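PDB 1VPM: acyl-CoA hydrolase from Bacillus halodurans, which binds coenzyme A and probably hydrolyses the thioester bond of long-chain fatty acyl-CoA molecules. Local coordinates for residues T68-S73 / F123-A128; A85-G90 / H107-L112. All coordinates share one frame; numbering follows the deposited sequence. Where two conformers were deposited one is given.

Contact 1. Residues T68-S73 / F123-A128; sequences TASIDS and FLTMVA. With COA (coenzyme A), chain D.
I71 and L124 mark the tightly packed side of this pairing: they lie alongside each other, pointing the same way, with I71 CG1 3.7 Å from L124 CG. On the same face the selenomethionine M126, bent at chi2 (-56°) and chi3 (-66°), folds its tip back over T68, bringing CE to 3.3 Å from T68 OG1; that hydroxyl is hydrogen-bonded to D51 of helix 43-62, which covers this face. The backbones run antiparallel, and a classic beta bulge interrupts their register: A69 and S70 both face T125, whose O accepts a 2.8 Å bond from A69 N and a weak one from S70 N. Strands 65-75 and 116-129 are neighbours in the hotdog sheet, and a second subunit continues it beyond S70 and I71. The face with S70 and T125 meets the adenine of coenzyme A: S70 OG lies 2.8 Å from N1A and T125 CG2 3.3 Å from N3A, with the methyls A69 CB and V127 CG2 alongside the cofactor; T68 O accepts from N4P of the pantetheine arm. One water joins S70 OG, T125 OG1 and D72 OD1. At the partly exposed end, D72 OD2 reaches 3.5 Å from F123 CB, its carboxylate salt-bridged to R162 and R165.

Contact 2. Residues A85-G90 / H107-L112; sequences ALELEG and HSNNLL
H107 pairs with E87 through two nearly straight backbone bonds, E87 N to H107 O at 2.8 Å (177°) and H107 N to E87 O, the signature of an antiparallel hydrogen-bonded pair. Its imidazole leads away from the partner strand, yet a water lying in the ring plane at its edge connects H107 ND1 with E87 O. S108 follows as the non-hydrogen-bonded partner of L86, their CA atoms 4.6 Å apart. CA-H...O contacts accompany this pair: S108 CA sits 3.3 Å from A85 O, matched by L86 CA against H107 O.

N109 restores the hydrogen-bonded pattern with A85, N109 N donating to A85 O at 2.7 Å and A85 N to N109 O at 3.0 Å, and adds a side-chain bond. With CG roughly anti to the backbone N (chi1 -155°), its amide turns ND2 to E87 OE2 at 2.6 Å. That oxygen is met on its syn side, 30° out of the carboxylate plane, while the bond stays close to the amide plane. E87 OE1 has a second partner, R116, so both carboxylate oxygens are gripped. With an alanine here in place of E87, N109 ND2 would probably lose its acceptor and R116 its carboxylate mate, and the amide would be freer to turn. N110 then closes an Asx turn, OD1 accepting from L112 N, and L111 swings back to bring CD2 within 4.1 Å of A85 CB.

The two strands, 85-95 and 99-109, form a beta hairpin within the hotdog sheet. Strand 116-129 flanks it beyond S108, and strand 24-29 beyond L86. L86 and L88 pack against helix 43-62, whereas A85, N109 and L111 pack against L56 and K60 of a third subunit.

Contacts 1 and 2 belong to one antiparallel sheet, and strands 99-109 and 116-129, which supply one segment to each, are neighbours in it. The centres of the two contacts are 22 Å apart, on opposite sides of the chain's centre, and their nearest atoms stay about 8 Å apart without touching. Contact 1 directly lines a coenzyme A pocket, which D75 and F76 of the second subunit help to complete. Contact 2 lies near another bound coenzyme A: the side chain of L86 is about 6 Å from it, and that of S108 is about 5 Å from the side chain of S78, which binds CoA in a structure of this protein. The same sheet thus approaches two coenzyme A sites.

Contact 1. Residues T68-S73 / F123-A128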
ATOM      1  N   THR A  68       8.129 -17.815  -9.875  1.00 22.35           N
ATOM      2  CA  THR A  68       7.281 -18.889  -9.392  1.00 21.09           C
ATOM      3  C   THR A  68       6.716 -19.670 -10.577  1.00 21.52           C
ATOM      4  O   THR A  68       6.005 -19.111 -11.403  1.00 23.36           O
ATOM      5  CB  THR A  68       6.149 -18.356  -8.569  1.00 23.07           C
ATOM      6  OG1 THR A  68       6.688 -17.578  -7.484  1.00 26.82           O
ATOM      7  CG2 THR A  68       5.279 -19.526  -8.018  1.00 21.54           C
ATOM      8  N   ALA A  69       7.102 -20.921 -10.715  1.00 21.19           N
ATOM      9  CA  ALA A  69       6.539 -21.743 -11.776  1.00 20.54           C
ATOM     10  C   ALA A  69       5.141 -22.267 -11.490  1.00 22.92           C
ATOM     11  O   ALA A  69       4.275 -22.348 -12.381  1.00 19.27           O
ATOM     12  CB  ALA A  69       7.444 -22.935 -12.035  1.00 21.97           C
ATOM     13  N   SER A  70       4.953 -22.657 -10.250  1.00 22.78           N
ATOM     14  CA  SER A  70       3.686 -23.201  -9.745  1.00 22.12           C
ATOM     15  C   SER A  70       3.610 -23.225  -8.214  1.00 24.00           C
ATOM     16  O   SER A  70       4.598 -23.079  -7.497  1.00 21.76           O
ATOM     17  CB  SER A  70       3.421 -24.601 -10.341  1.00 21.92           C
ATOM     18  OG  SER A  70       4.322 -25.507  -9.797  1.00 21.81           O
ATOM     19  N   ILE A  71       2.383 -23.342  -7.724  1.00 23.42           N
ATOM     20  CA  ILE A  71       2.062 -23.665  -6.361  1.00 22.86           C
ATOM     21  C   ILE A  71       1.102 -24.873  -6.373  1.00 25.37           C
ATOM     22  O   ILE A  71       0.248 -24.987  -7.235  1.00 22.59           O
ATOM     23  CB  ILE A  71       1.509 -22.389  -5.586  1.00 22.49           C
ATOM     24  CG1 ILE A  71       1.316 -22.731  -4.119  1.00 24.96           C
ATOM     25  CG2 ILE A  71       0.209 -21.884  -6.179  1.00 23.45           C
ATOM     26  CD1 ILE A  71       1.021 -21.530  -3.217  1.00 25.39           C
ATOM     27  N   ASP A  72       1.309 -25.826  -5.471  1.00 24.09           N
ATOM     28  CA  ASP A  72       0.391 -26.948  -5.356  1.00 24.70           C
ATOM     29  C   ASP A  72      -0.864 -26.436  -4.641  1.00 22.98           C
ATOM     30  O   ASP A  72      -0.919 -25.284  -4.173  1.00 24.18           O
ATOM     31  CB  ASP A  72       1.045 -28.085  -4.555  1.00 26.28           C
ATOM     32  CG  ASP A  72       2.193 -28.720  -5.285  1.00 25.55           C
ATOM     33  OD1 ASP A  72       2.486 -28.365  -6.468  1.00 25.15           O
ATOM     34  OD2 ASP A  72       2.769 -29.635  -4.636  1.00 27.56           O
ATOM     35  N   SER A  73      -1.836 -27.322  -4.479  1.00 23.13           N
ATOM     36  CA  SER A  73      -3.068 -26.920  -3.807  1.00 24.28           C
ATOM     37  C   SER A  73      -2.779 -26.402  -2.382  1.00 24.01           C
ATOM     38  O   SER A  73      -1.797 -26.814  -1.706  1.00 25.53           O
ATOM     39  CB  SER A  73      -4.067 -28.079  -3.806  0.65 25.49           C
ATOM     40  OG  SER A  73      -3.577 -29.143  -3.043  0.65 27.06           O
ATOM     41  N   PHE A 123       3.503 -26.581  -0.992  1.00 24.20           N
ATOM     42  CA  PHE A 123       4.730 -26.670  -1.808  1.00 24.52           C
ATOM     43  C   PHE A 123       4.622 -25.785  -3.045  1.00 22.81           C
ATOM     44  O   PHE A 123       3.539 -25.669  -3.650  1.00 22.48           O
ATOM     45  CB  PHE A 123       4.936 -28.077  -2.327  1.00 22.86           C
ATOM     46  CG  PHE A 123       5.178 -29.099  -1.255  1.00 20.59           C
ATOM     47  CD1 PHE A 123       6.449 -29.230  -0.682  1.00 25.51           C
ATOM     48  CD2 PHE A 123       4.193 -29.982  -0.887  1.00 26.24           C
ATOM     49  CE1 PHE A 123       6.692 -30.207   0.311  1.00 25.71           C
ATOM     50  CE2 PHE A 123       4.439 -30.917   0.080  1.00 26.95           C
ATOM     51  CZ  PHE A 123       5.698 -31.031   0.676  1.00 26.09           C
ATOM     52  N   LEU A 124       5.709 -25.064  -3.340  1.00 23.49           N
ATOM     53  CA  LEU A 124       5.830 -24.326  -4.539  1.00 23.10           C
ATOM     54  C   LEU A 124       7.020 -24.789  -5.368  1.00 24.25           C
ATOM     55  O   LEU A 124       7.965 -25.421  -4.857  1.00 24.79           O
ATOM     56  CB  LEU A 124       6.026 -22.857  -4.210  1.00 22.55           C
ATOM     57  CG  LEU A 124       4.903 -22.129  -3.486  1.00 25.34           C
ATOM     58  CD1 LEU A 124       5.026 -22.343  -1.992  1.00 30.18           C
ATOM     59  CD2 LEU A 124       4.914 -20.595  -3.780  1.00 25.12           C
ATOM     60  N   THR A 125       6.970 -24.468  -6.640  1.00 21.00           N
ATOM     61  CA  THR A 125       8.101 -24.734  -7.525  1.00 22.64           C
ATOM     62  C   THR A 125       8.631 -23.385  -7.983  1.00 23.38           C
ATOM     63  O   THR A 125       7.937 -22.629  -8.723  1.00 22.69           O
ATOM     64  CB  THR A 125       7.711 -25.609  -8.714  1.00 24.53           C
ATOM     65  OG1 THR A 125       7.266 -26.910  -8.271  1.00 24.47           O
ATOM     66  CG2 THR A 125       8.932 -25.822  -9.615  1.00 27.03           C
HETATM   67  N   MSE A 126       9.891 -23.112  -7.617  1.00 21.45           N
HETATM   68  CA  MSE A 126      10.557 -21.876  -7.956  1.00 24.85           C
HETATM   69  C   MSE A 126      11.642 -22.186  -8.971  1.00 24.54           C
HETATM   70  O   MSE A 126      12.279 -23.209  -8.858  1.00 23.76           O
HETATM   71  CB  MSE A 126      11.204 -21.263  -6.705  1.00 25.22           C
HETATM   72  CG  MSE A 126      10.297 -21.089  -5.492  1.00 24.16           C
HETATM   73 SE   MSE A 126       8.661 -19.986  -5.942  1.00 37.19          SE
HETATM   74  CE  MSE A 126       9.616 -18.384  -6.275  1.00 24.24           C
ATOM     75  N   VAL A 127      11.866 -21.284  -9.917  1.00 22.45           N
ATOM     76  CA  VAL A 127      12.871 -21.466 -10.962  1.00 21.91           C
ATOM     77  C   VAL A 127      13.844 -20.338 -10.889  1.00 24.07           C
ATOM     78  O   VAL A 127      13.433 -19.203 -10.900  1.00 22.12           O
ATOM     79  CB  VAL A 127      12.220 -21.589 -12.369  1.00 22.99           C
ATOM     80  CG1 VAL A 127      13.284 -21.692 -13.434  1.00 21.89           C
ATOM     81  CG2 VAL A 127      11.350 -22.830 -12.408  1.00 24.70           C
ATOM     82  N   ALA A 128      15.129 -20.646 -10.778  1.00 24.81           N
ATOM     83  CA  ALA A 128      16.181 -19.614 -10.802  1.00 21.80           C
ATOM     84  C   ALA A 128      16.357 -19.136 -12.221  1.00 22.48           C
ATOM     85  O   ALA A 128      16.349 -19.966 -13.144  1.00 22.58           O
ATOM     86  CB  ALA A 128      17.499 -20.211 -10.302  1.00 20.72           C
TER
HETATM   87  N1A COA D 200       5.246 -26.641 -12.154  1.00 40.26           N
HETATM   88  C2A COA D 200       6.385 -27.187 -11.635  1.00 36.99           C
HETATM   89  N3A COA D 200       7.582 -27.112 -12.367  1.00 46.57           N
HETATM   90  C4A COA D 200       7.603 -26.485 -13.579  1.00 43.35           C
HETATM   91  C5A COA D 200       6.432 -25.931 -14.124  1.00 39.37           C
HETATM   92  C6A COA D 200       5.232 -26.013 -13.410  1.00 44.11           C
HETATM   93  N6A COA D 200       4.088 -25.615 -13.995  1.00 32.59           N
HETATM   94  N7A COA D 200       6.749 -25.402 -15.347  1.00 47.29           N
HETATM   95  C8A COA D 200       8.077 -25.604 -15.573  1.00 42.54           C
HETATM   96  N9A COA D 200       8.605 -26.273 -14.496  1.00 41.57           N
HETATM   97  C1B COA D 200      10.014 -26.516 -14.255  1.00 41.50           C
HETATM   98  C2B COA D 200      10.555 -27.498 -15.268  1.00 48.33           C
HETATM   99  O2B COA D 200      10.204 -28.812 -14.922  1.00 47.99           O
HETATM  100  C3B COA D 200      12.046 -27.213 -15.181  1.00 45.21           C
HETATM  101  O3B COA D 200      12.550 -28.060 -14.164  1.00 45.02           O
HETATM  102  P3B COA D 200      14.053 -28.592 -14.099  1.00 37.19           P
HETATM  103  O7A COA D 200      14.101 -29.913 -14.755  1.00 45.49           O
HETATM  104  O8A COA D 200      14.547 -28.770 -12.720  1.00 39.96           O
HETATM  105  O9A COA D 200      14.916 -27.534 -14.722  1.00 39.67           O
HETATM  106  C4B COA D 200      12.090 -25.712 -14.857  1.00 49.56           C
HETATM  107  O4B COA D 200      10.745 -25.350 -14.535  1.00 44.14           O
HETATM  108  C5B COA D 200      12.535 -24.829 -16.026  1.00 50.78           C
HETATM  109  O5B COA D 200      11.661 -25.078 -17.126  1.00 62.39           O
HETATM  110  P1A COA D 200      12.173 -25.367 -18.654  1.00 66.29           P
HETATM  111  O1A COA D 200      11.264 -26.404 -19.281  1.00 66.88           O
HETATM  112  O2A COA D 200      13.645 -25.723 -18.696  1.00 65.29           O
HETATM  113  O3A COA D 200      12.058 -23.955 -19.427  1.00 65.73           O
HETATM  114  P2A COA D 200      10.740 -23.040 -19.648  1.00 62.22           P
HETATM  115  O4A COA D 200       9.564 -23.922 -20.038  1.00 55.01           O
HETATM  116  O5A COA D 200      11.136 -21.970 -20.653  1.00 66.24           O
HETATM  117  O6A COA D 200      10.455 -22.298 -18.229  1.00 62.84           O
HETATM  118  CBP COA D 200       8.872 -21.460 -16.646  1.00 59.10           C
HETATM  119  CCP COA D 200       9.408 -22.700 -17.360  1.00 59.87           C
HETATM  120  CDP COA D 200       8.098 -21.880 -15.392  1.00 55.95           C
HETATM  121  CEP COA D 200      10.100 -20.622 -16.230  1.00 53.51           C
HETATM  122  CAP COA D 200       7.953 -20.666 -17.619  1.00 56.88           C
HETATM  123  OAP COA D 200       6.846 -21.394 -18.140  1.00 56.45           O
HETATM  124  C9P COA D 200       7.484 -19.385 -16.958  1.00 57.40           C
HETATM  125  O9P COA D 200       8.387 -18.303 -16.973  1.00 48.04           O
HETATM  126  N8P COA D 200       6.283 -19.292 -16.365  1.00 37.96           N
HETATM  127  C7P COA D 200       5.951 -18.018 -15.759  1.00 43.59           C
HETATM  128  C6P COA D 200       6.623 -17.854 -14.392  1.00 43.62           C
HETATM  129  C5P COA D 200       6.196 -16.555 -13.740  1.00 43.12           C
HETATM  130  O5P COA D 200       6.518 -15.478 -14.285  1.00 54.69           O
HETATM  131  N4P COA D 200       5.473 -16.629 -12.618  1.00 36.08           N
HETATM  132  C3P COA D 200       5.082 -15.446 -11.899  1.00 35.54           C
HETATM  133  C2P COA D 200       3.651 -14.943 -12.096  1.00 31.25           C
HETATM  134  S1P COA D 200       2.890 -14.882 -13.775  1.00 40.10           S
HETATM  135  O   HOH W   1       4.498 -26.465  -7.162  1.00 23.07           O

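Contact 2. Residues A85-G90 / H107-L112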
ATOM      1  N   ALA A  85      -1.071 -12.588  14.628  1.00 23.92           N
ATOM      2  CA  ALA A  85       0.122 -12.525  13.814  1.00 25.66           C
ATOM      3  C   ALA A  85       0.156 -13.817  13.022  1.00 26.47           C
ATOM      4  O   ALA A  85      -0.198 -14.916  13.522  1.00 30.48           O
ATOM      5  CB  ALA A  85       1.331 -12.438  14.633  1.00 27.53           C
ATOM      6  N   LEU A  86       0.624 -13.698  11.801  1.00 23.40           N
ATOM      7  CA  LEU A  86       0.894 -14.837  10.971  1.00 23.48           C
ATOM      8  C   LEU A  86       2.369 -15.096  10.947  1.00 25.85           C
ATOM      9  O   LEU A  86       3.142 -14.187  10.696  1.00 26.13           O
ATOM     10  CB  LEU A  86       0.454 -14.595   9.542  1.00 28.45           C
ATOM     11  CG  LEU A  86      -0.977 -14.687   9.082  1.00 37.32           C
ATOM     12  CD1 LEU A  86      -0.970 -14.452   7.540  1.00 40.36           C
ATOM     13  CD2 LEU A  86      -1.552 -16.068   9.365  1.00 29.54           C
ATOM     14  N   GLU A  87       2.741 -16.354  11.140  1.00 23.41           N
ATOM     15  CA  GLU A  87       4.119 -16.815  11.165  1.00 22.14           C
ATOM     16  C   GLU A  87       4.307 -17.772   9.962  1.00 23.87           C
ATOM     17  O   GLU A  87       3.615 -18.744   9.883  1.00 28.04           O
ATOM     18  CB  GLU A  87       4.370 -17.597  12.439  1.00 25.80           C
ATOM     19  CG  GLU A  87       3.944 -16.853  13.725  1.00 41.54           C
ATOM     20  CD  GLU A  87       4.040 -17.738  15.012  1.00 43.41           C
ATOM     21  OE1 GLU A  87       4.134 -19.010  14.895  1.00 48.06           O
ATOM     22  OE2 GLU A  87       4.022 -17.126  16.118  1.00 59.30           O
ATOM     23  N   LEU A  88       5.297 -17.489   9.149  1.00 22.91           N
ATOM     24  CA  LEU A  88       5.590 -18.299   8.000  1.00 19.68           C
ATOM     25  C   LEU A  88       7.028 -18.809   8.068  1.00 22.91           C
ATOM     26  O   LEU A  88       7.931 -18.049   8.523  1.00 27.89           O
ATOM     27  CB  LEU A  88       5.402 -17.486   6.711  1.00 22.61           C
ATOM     28  CG  LEU A  88       3.989 -16.934   6.379  1.00 20.05           C
ATOM     29  CD1 LEU A  88       3.927 -15.454   6.773  1.00 25.85           C
ATOM     30  CD2 LEU A  88       3.707 -17.098   4.924  1.00 25.67           C
ATOM     31  N   GLU A  89       7.211 -20.034   7.563  1.00 25.59           N
ATOM     32  CA  GLU A  89       8.549 -20.618   7.461  1.00 23.99           C
ATOM     33  C   GLU A  89       8.662 -21.381   6.168  1.00 24.76           C
ATOM     34  O   GLU A  89       7.785 -22.163   5.861  1.00 23.04           O
ATOM     35  CB  GLU A  89       8.814 -21.555   8.644  1.00 24.11           C
ATOM     36  CG  GLU A  89      10.209 -22.173   8.630  1.00 29.43           C
ATOM     37  CD  GLU A  89      10.431 -23.204   9.719  1.00 34.49           C
ATOM     38  OE1 GLU A  89       9.501 -23.594  10.452  1.00 32.63           O
ATOM     39  OE2 GLU A  89      11.581 -23.625   9.865  1.00 42.83           O
ATOM     40  N   GLY A  90       9.736 -21.157   5.451  1.00 22.97           N
ATOM     41  CA  GLY A  90       9.971 -21.787   4.181  1.00 23.36           C
ATOM     42  C   GLY A  90      11.371 -22.389   4.128  1.00 22.24           C
ATOM     43  O   GLY A  90      12.300 -21.853   4.768  1.00 23.76           O
ATOM     44  N   HIS A 107       1.374 -20.516  10.384  1.00 22.16           N
ATOM     45  CA  HIS A 107       0.633 -20.594  11.669  1.00 24.03           C
ATOM     46  C   HIS A 107       0.096 -19.216  11.990  1.00 22.80           C
ATOM     47  O   HIS A 107       0.657 -18.200  11.551  1.00 26.80           O
ATOM     48  CB  HIS A 107       1.542 -20.998  12.844  1.00 21.80           C
ATOM     49  CG  HIS A 107       1.958 -22.432  12.807  1.00 25.60           C
ATOM     50  ND1 HIS A 107       2.960 -22.893  11.977  1.00 27.47           N
ATOM     51  CD2 HIS A 107       1.497 -23.500  13.495  1.00 30.15           C
ATOM     52  CE1 HIS A 107       3.096 -24.200  12.166  1.00 34.69           C
ATOM     53  NE2 HIS A 107       2.225 -24.591  13.088  1.00 28.70           N
ATOM     54  N   SER A 108      -1.017 -19.197  12.719  1.00 23.97           N
ATOM     55  CA  SER A 108      -1.492 -17.961  13.351  1.00 25.35           C
ATOM     56  C   SER A 108      -1.081 -17.975  14.802  1.00 25.12           C
ATOM     57  O   SER A 108      -1.094 -19.025  15.443  1.00 25.18           O
ATOM     58  CB  SER A 108      -3.006 -17.816  13.246  1.00 27.09           C
ATOM     59  OG  SER A 108      -3.635 -18.974  13.780  1.00 32.89           O
ATOM     60  N   ASN A 109      -0.725 -16.820  15.304  1.00 25.03           N
ATOM     61  CA  ASN A 109      -0.489 -16.618  16.704  1.00 25.20           C
ATOM     62  C   ASN A 109      -1.573 -15.681  17.251  1.00 22.45           C
ATOM     63  O   ASN A 109      -1.660 -14.530  16.869  1.00 23.89           O
ATOM     64  CB  ASN A 109       0.895 -16.056  16.921  1.00 30.33           C
ATOM     65  CG  ASN A 109       1.414 -16.371  18.275  1.00 38.98           C
ATOM     66  OD1 ASN A 109       0.656 -16.382  19.262  1.00 47.49           O
ATOM     67  ND2 ASN A 109       2.707 -16.660  18.353  1.00 43.47           N
ATOM     68  N   ASN A 110      -2.462 -16.220  18.072  1.00 22.49           N
ATOM     69  CA  ASN A 110      -3.545 -15.436  18.656  1.00 20.11           C
ATOM     70  C   ASN A 110      -2.979 -14.424  19.670  1.00 20.61           C
ATOM     71  O   ASN A 110      -2.361 -14.807  20.658  1.00 20.84           O
ATOM     72  CB  ASN A 110      -4.518 -16.372  19.337  1.00 22.60           C
ATOM     73  CG  ASN A 110      -5.734 -15.688  19.836  1.00 28.63           C
ATOM     74  OD1 ASN A 110      -5.672 -14.766  20.619  1.00 29.16           O
ATOM     75  ND2 ASN A 110      -6.874 -16.150  19.389  1.00 37.72           N
ATOM     76  N   LEU A 111      -3.130 -13.158  19.366  1.00 26.45           N
ATOM     77  CA  LEU A 111      -2.386 -12.219  20.213  1.00 29.81           C
ATOM     78  C   LEU A 111      -3.050 -12.051  21.588  1.00 27.86           C
ATOM     79  O   LEU A 111      -2.378 -11.667  22.499  1.00 24.26           O
ATOM     80  CB  LEU A 111      -1.913 -10.937  19.459  1.00 34.95           C
ATOM     81  CG  LEU A 111      -0.898 -11.159  18.274  1.00 36.68           C
ATOM     82  CD1 LEU A 111      -0.364  -9.882  17.480  1.00 32.34           C
ATOM     83  CD2 LEU A 111       0.313 -11.979  18.594  1.00 30.51           C
ATOM     84  N   LEU A 112      -4.290 -12.480  21.789  1.00 25.87           N
ATOM     85  CA  LEU A 112      -4.890 -12.464  23.158  1.00 29.48           C
ATOM     86  C   LEU A 112      -4.538 -13.685  24.029  1.00 27.08           C
ATOM     87  O   LEU A 112      -4.303 -13.550  25.197  1.00 25.65           O
ATOM     88  CB  LEU A 112      -6.405 -12.332  23.090  1.00 34.07           C
ATOM     89  CG  LEU A 112      -6.978 -11.030  22.526  1.00 42.20           C
ATOM     90  CD1 LEU A 112      -8.513 -11.095  22.684  1.00 48.13           C
ATOM     91  CD2 LEU A 112      -6.396  -9.772  23.195  1.00 47.59           C
TER
HETATM   92  O   HOH W   2       4.930 -21.489  10.463  1.00 23.30           O